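Local atomic coordinates of hydrolase, alpha/beta hydrolase FOLD family (Staphylococcus aureus, PDB entry 2XMZ), a protein that probably catalyses the pyruvate-eliminating step that forms 2-succinyl-6-hydroxy-2,4-cyclohexadiene-1-carboxylate in menaquinone biosynthesis. Residues H23-S29 / T47-H53; F88-M92 / H245-V249. All blocks are in the same frame, centred on the assembly; numbering follows the deposited sequence.

Both contacts are buried, and both are built from the ends of sheet strands and the loops that follow them in the alpha/beta hydrolase fold, their centres about 11 Å apart. Contact 1 joins the loops that follow the neighbouring parallel strands 17-22 and 44-48, largely through histidine rings and a carboxylate that accept backbone N-H groups. Contact 2 brings the end of strand 84-90 against the turn and short helix at 245-249; its bonds run between side chains, serine to histidine and tyrosine to threonine. Both segments of contact 1 reach M92, the residue after the presumed nucleophile: N of F25 lies 3.5 Å from its CB, and CE1 of H53 3.6 Å from its CE.

Contact 1. Residues H23-S29 / T47-H53; sequences HGFLSDS and TIDLPGH
The His-Gly motif of the alpha/beta hydrolase fold, here H23 and G24, opens the loop after strand 17-22, and H23 and H53 tie this loop to the one leaving the adjacent parallel strand 44-48. H23 NE2 accepts the backbone N-H of L50 at 2.8 Å, an almost straight bond (N-H...N 173°), the donor slightly tilted from the ring plane. Its CG sits between the backbone N and carbonyl carbon (chi1 58°), a rotation that sends the ring across to 47-53 while ND1 gives its proton to O of G24, 2.8 Å away. CA of D28 lies over one face of this ring and CD1 of L50 over the other.

NE2 of H53 accepts the N-H of L26 at 3.1 Å, the donor lying in the ring plane, and its ND1 donates to O of P51, inside the L50-H53 type II turn closed by the backbone bond from N of H53 to O of L50. CB of H53 packs 3.3 Å from CE1 of H23, the two rings inclined at 44°; F25 adds its CD1 at the edge of H53, completing an aromatic cluster.

Nearer the sheet, OD1 of D49 is gripped twice by S29: nearly along its C-O axis by N at 2.9 Å, and from above the carboxylate plane by OG at 2.7 Å. OD2 of D49 accepts from N of E55 and from a water, while D28 is salt-bridged to R30. A second water links S29 OG to T47 OG1.

Each histidine donates through ND1 and accepts through NE2, consistent with the same tautomer in both, and the two held rings place the 23-29 loop beside M92, where, as in related hydrolases, the backbone N-H of F25 probably contributes to the oxyanion hole.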
loop_
_atom_site.group_PDB
_atom_site.type_symbol
_atom_site.label_atom_id
_atom_site.label_comp_id
_atom_site.label_asym_id
_atom_site.label_seq_id
_atom_site.Cartn_x
_atom_site.Cartn_y
_atom_site.Cartn_z
ATOM N N HIS A 23 -0.690 -4.047 -0.647
ATOM C CA HIS A 23 0.524 -4.175 0.154
ATOM C C HIS A 23 1.586 -3.169 -0.314
ATOM O O HIS A 23 1.354 -2.393 -1.244
ATOM C CB HIS A 23 1.084 -5.593 -0.023
ATOM C CG HIS A 23 1.371 -5.917 -1.460
ATOM N ND1 HIS A 23 2.570 -5.609 -2.060
ATOM C CD2 HIS A 23 0.588 -6.448 -2.430
ATOM C CE1 HIS A 23 2.521 -5.952 -3.337
ATOM N NE2 HIS A 23 1.327 -6.461 -3.588
ATOM N N GLY A 24 2.766 -3.226 0.305
ATOM C CA GLY A 24 3.875 -2.340 -0.033
ATOM C C GLY A 24 4.954 -3.047 -0.861
ATOM O O GLY A 24 4.848 -4.249 -1.148
ATOM N N PHE A 25 5.973 -2.289 -1.232
ATOM C CA PHE A 25 7.100 -2.760 -2.016
ATOM C C PHE A 25 7.844 -3.897 -1.317
ATOM O O PHE A 25 7.988 -3.893 -0.081
ATOM C CB PHE A 25 8.053 -1.599 -2.307
ATOM C CG PHE A 25 9.247 -2.009 -3.124
ATOM C CD1 PHE A 25 9.081 -2.403 -4.452
ATOM C CD2 PHE A 25 10.518 -2.008 -2.574
ATOM C CE1 PHE A 25 10.156 -2.787 -5.219
ATOM C CE2 PHE A 25 11.627 -2.392 -3.336
ATOM C CZ PHE A 25 11.449 -2.785 -4.667
ATOM N N LEU A 26 8.313 -4.866 -2.093
ATOM C CA LEU A 26 9.134 -5.968 -1.569
ATOM C C LEU A 26 8.349 -6.828 -0.587
ATOM O O LEU A 26 8.891 -7.346 0.397
ATOM C CB LEU A 26 10.396 -5.445 -0.868
ATOM C CG LEU A 26 11.832 -5.544 -1.393
ATOM C CD1 LEU A 26 12.804 -5.363 -0.218
ATOM C CD2 LEU A 26 12.157 -6.822 -2.130
ATOM N N SER A 27 7.063 -6.974 -0.846
ATOM C CA SER A 27 6.178 -7.656 0.075
ATOM C C SER A 27 5.027 -8.105 -0.773
ATOM O O SER A 27 5.093 -8.005 -1.995
ATOM C CB SER A 27 5.709 -6.685 1.169
ATOM O OG SER A 27 4.728 -7.273 2.015
ATOM N N ASP A 28 3.988 -8.647 -0.148
ATOM C CA ASP A 28 2.805 -9.007 -0.886
ATOM C C ASP A 28 1.654 -9.108 0.101
ATOM O O ASP A 28 1.774 -8.709 1.280
ATOM C CB ASP A 28 3.006 -10.304 -1.723
ATOM C CG ASP A 28 3.509 -11.475 -0.908
ATOM O OD1 ASP A 28 4.564 -12.053 -1.264
ATOM O OD2 ASP A 28 2.861 -11.859 0.080
ATOM N N SER A 29 0.565 -9.692 -0.375
ATOM C CA SER A 29 -0.660 -9.793 0.407
ATOM C C SER A 29 -0.508 -10.556 1.715
ATOM O O SER A 29 -1.327 -10.384 2.619
ATOM C CB SER A 29 -1.742 -10.430 -0.430
ATOM O OG SER A 29 -2.126 -9.508 -1.446
ATOM N N THR A 47 -7.563 -9.241 -1.030
ATOM C CA THR A 47 -6.181 -8.823 -1.055
ATOM C C THR A 47 -5.762 -8.936 -2.493
ATOM O O THR A 47 -6.199 -9.861 -3.186
ATOM C CB THR A 47 -5.290 -9.703 -0.160
ATOM O OG1 THR A 47 -5.368 -11.056 -0.584
ATOM C CG2 THR A 47 -5.699 -9.579 1.325
ATOM N N ILE A 48 -4.924 -7.997 -2.931
ATOM C CA ILE A 48 -4.410 -7.974 -4.290
ATOM C C ILE A 48 -2.882 -7.830 -4.231
ATOM O O ILE A 48 -2.343 -6.939 -3.557
ATOM C CB ILE A 48 -4.998 -6.804 -5.110
ATOM C CG1 ILE A 48 -6.535 -6.850 -5.104
ATOM C CG2 ILE A 48 -4.464 -6.837 -6.564
ATOM C CD1 ILE A 48 -7.192 -5.552 -5.694
ATOM N N ASP A 49 -2.217 -8.730 -4.932
ATOM C CA ASP A 49 -0.795 -8.628 -5.192
ATOM C C ASP A 49 -0.563 -7.706 -6.385
ATOM O O ASP A 49 -1.108 -7.934 -7.458
ATOM C CB ASP A 49 -0.212 -10.010 -5.476
ATOM C CG ASP A 49 -0.010 -10.824 -4.221
ATOM O OD1 ASP A 49 -0.115 -10.244 -3.125
ATOM O OD2 ASP A 49 0.234 -12.042 -4.323
ATOM N N LEU A 50 0.242 -6.677 -6.186
ATOM C CA LEU A 50 0.492 -5.683 -7.218
ATOM C C LEU A 50 1.553 -6.220 -8.200
ATOM O O LEU A 50 2.252 -7.211 -7.891
ATOM C CB LEU A 50 0.898 -4.336 -6.572
ATOM C CG LEU A 50 -0.269 -3.659 -5.807
ATOM C CD1 LEU A 50 0.204 -2.604 -4.795
ATOM C CD2 LEU A 50 -1.283 -3.058 -6.803
ATOM N N PRO A 51 1.658 -5.595 -9.390
ATOM C CA PRO A 51 2.564 -6.093 -10.422
ATOM C C PRO A 51 3.970 -6.376 -9.888
ATOM O O PRO A 51 4.593 -5.521 -9.196
ATOM C CB PRO A 51 2.597 -4.947 -11.426
ATOM C CG PRO A 51 1.208 -4.354 -11.315
ATOM C CD PRO A 51 0.906 -4.403 -9.847
ATOM N N GLY A 52 4.453 -7.565 -10.227
ATOM C CA GLY A 52 5.774 -8.050 -9.810
ATOM C C GLY A 52 5.850 -8.668 -8.423
ATOM O O GLY A 52 6.867 -9.276 -8.073
ATOM N N HIS A 53 4.813 -8.487 -7.616
ATOM C CA HIS A 53 4.850 -8.918 -6.218
ATOM C C HIS A 53 4.030 -10.168 -5.913
ATOM O O HIS A 53 2.911 -10.351 -6.440
ATOM C CB HIS A 53 4.380 -7.793 -5.296
ATOM C CG HIS A 53 5.308 -6.615 -5.269
ATOM N ND1 HIS A 53 5.500 -5.795 -6.359
ATOM C CD2 HIS A 53 6.135 -6.157 -4.303
ATOM C CE1 HIS A 53 6.388 -4.862 -6.057
ATOM N NE2 HIS A 53 6.786 -5.058 -4.813
HETATM O O HOH W 1 0.392 -13.061 -1.593
HETATM O O HOH W 2 -3.661 -11.663 -2.933
#

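Contact 2. Residues F88-M92 / H245-V249; sequences FGYSM and HTIHV
S91 and H245 meet through OG and NE2, 2.8 Å apart, in a hydrogen bond whose donor is not settled; the hydroxyl lies in the plane of the imidazole, at its edge. Beside it, OH of Y90 and OG1 of T246 are hydrogen-bonded at 2.6 Å, again with either as possible donor. The Y90 ring is held between two neighbours: CB of S91 stands over the centre of one face, 3.5 Å above the plane, and H248 brings CE1 to the opposite face, 3.6 Å above it and offset toward the rim near CG of Y90, in a T-shaped pair with nearly perpendicular planes. H245 O closes the tyrosine edge, 3.4 Å from CE1 of Y90.

In the second shell, D218 accepts from ND1 of H245, whose CG is turned anti to its own N (chi1 -163°), carrying NE2 toward the serine. H248 is fixed by E114 at ND1 and T31 at NE2, its edge directed at the tyrosine. S91 has phi 54° with psi -118°, an unfavourable combination for a non-glycine residue, as expected at the tight strand-to-helix turn. With G89 and G93 around it, this is consistent with the nucleophile elbow and Ser-His-Asp triad of alpha/beta hydrolases.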
loop_
_atom_site.group_PDB
_atom_site.type_symbol
_atom_site.label_atom_id
_atom_site.label_comp_id
_atom_site.label_asym_id
_atom_site.label_seq_id
_atom_site.Cartn_x
_atom_site.Cartn_y
_atom_site.Cartn_z
ATOM N N PHE A 88 -7.827 0.118 0.621
ATOM C CA PHE A 88 -6.775 0.355 1.569
ATOM C C PHE A 88 -5.444 0.163 0.854
ATOM O O PHE A 88 -5.229 -0.844 0.172
ATOM C CB PHE A 88 -6.870 -0.638 2.741
ATOM C CG PHE A 88 -5.671 -0.574 3.675
ATOM C CD1 PHE A 88 -4.483 -1.234 3.357
ATOM C CD2 PHE A 88 -5.734 0.144 4.863
ATOM C CE1 PHE A 88 -3.359 -1.144 4.192
ATOM C CE2 PHE A 88 -4.613 0.230 5.717
ATOM C CZ PHE A 88 -3.431 -0.427 5.372
ATOM N N GLY A 89 -4.535 1.111 1.035
ATOM C CA GLY A 89 -3.175 0.939 0.558
ATOM C C GLY A 89 -2.117 1.367 1.565
ATOM O O GLY A 89 -2.229 2.435 2.184
ATOM N N TYR A 90 -1.109 0.504 1.726
ATOM C CA TYR A 90 0.033 0.768 2.579
ATOM C C TYR A 90 1.230 1.106 1.721
ATOM O O TYR A 90 1.603 0.319 0.860
ATOM C CB TYR A 90 0.378 -0.457 3.463
ATOM C CG TYR A 90 1.811 -0.468 3.942
ATOM C CD1 TYR A 90 2.248 0.415 4.936
ATOM C CD2 TYR A 90 2.738 -1.372 3.403
ATOM C CE1 TYR A 90 3.580 0.412 5.375
ATOM C CE2 TYR A 90 4.102 -1.389 3.832
ATOM C CZ TYR A 90 4.501 -0.495 4.815
ATOM O OH TYR A 90 5.797 -0.499 5.257
ATOM N N SER A 91 1.842 2.254 2.002
ATOM C CA SER A 91 3.118 2.673 1.417
ATOM C C SER A 91 2.994 2.612 -0.100
ATOM O O SER A 91 2.134 3.282 -0.651
ATOM C CB SER A 91 4.280 1.805 1.944
ATOM O OG SER A 91 5.508 2.503 1.816
ATOM N N MET A 92 3.782 1.774 -0.772
ATOM C CA MET A 92 3.630 1.629 -2.256
ATOM C C MET A 92 2.191 1.397 -2.686
ATOM O O MET A 92 1.736 1.998 -3.662
ATOM C CB MET A 92 4.519 0.500 -2.816
ATOM C CG MET A 92 4.271 0.151 -4.312
ATOM S SD MET A 92 5.265 -1.269 -4.810
ATOM C CE MET A 92 4.165 -2.606 -4.380
ATOM N N HIS A 245 7.099 2.932 10.114
ATOM C CA HIS A 245 6.452 2.973 8.812
ATOM C C HIS A 245 5.364 1.901 8.661
ATOM O O HIS A 245 4.241 2.199 8.234
ATOM C CB HIS A 245 7.506 2.813 7.724
ATOM C CG HIS A 245 7.038 3.227 6.371
ATOM N ND1 HIS A 245 6.758 4.539 6.051
ATOM C CD2 HIS A 245 6.837 2.510 5.239
ATOM C CE1 HIS A 245 6.381 4.607 4.784
ATOM N NE2 HIS A 245 6.440 3.395 4.263
ATOM N N THR A 246 5.701 0.662 9.013
ATOM C CA THR A 246 4.771 -0.467 8.822
ATOM C C THR A 246 3.950 -0.675 10.098
ATOM O O THR A 246 4.147 -1.649 10.843
ATOM C CB THR A 246 5.492 -1.757 8.427
ATOM O OG1 THR A 246 6.573 -1.461 7.535
ATOM C CG2 THR A 246 4.536 -2.733 7.753
ATOM N N ILE A 247 3.025 0.245 10.320
ATOM C CA ILE A 247 2.156 0.230 11.490
ATOM C C ILE A 247 1.400 -1.096 11.621
ATOM O O ILE A 247 1.347 -1.665 12.710
ATOM C CB ILE A 247 1.094 1.338 11.442
ATOM C CG1 ILE A 247 1.699 2.702 11.086
ATOM C CG2 ILE A 247 0.345 1.402 12.795
ATOM C CD1 ILE A 247 0.638 3.728 10.653
ATOM N N HIS A 248 0.842 -1.601 10.521
ATOM C CA HIS A 248 0.005 -2.822 10.588
ATOM C C HIS A 248 0.767 -4.037 11.098
ATOM O O HIS A 248 0.173 -5.059 11.467
ATOM C CB HIS A 248 -0.739 -3.094 9.257
ATOM C CG HIS A 248 0.131 -3.498 8.105
ATOM N ND1 HIS A 248 0.494 -2.626 7.106
ATOM C CD2 HIS A 248 0.647 -4.702 7.757
ATOM C CE1 HIS A 248 1.245 -3.258 6.219
ATOM N NE2 HIS A 248 1.336 -4.527 6.583
ATOM N N VAL A 249 2.089 -3.930 11.124
ATOM C CA VAL A 249 2.923 -5.008 11.674
ATOM C C VAL A 249 3.424 -4.710 13.098
ATOM O O VAL A 249 3.622 -5.629 13.893
ATOM C CB VAL A 249 4.120 -5.288 10.745
ATOM C CG1 VAL A 249 5.131 -6.164 11.422
ATOM C CG2 VAL A 249 3.646 -5.976 9.487
#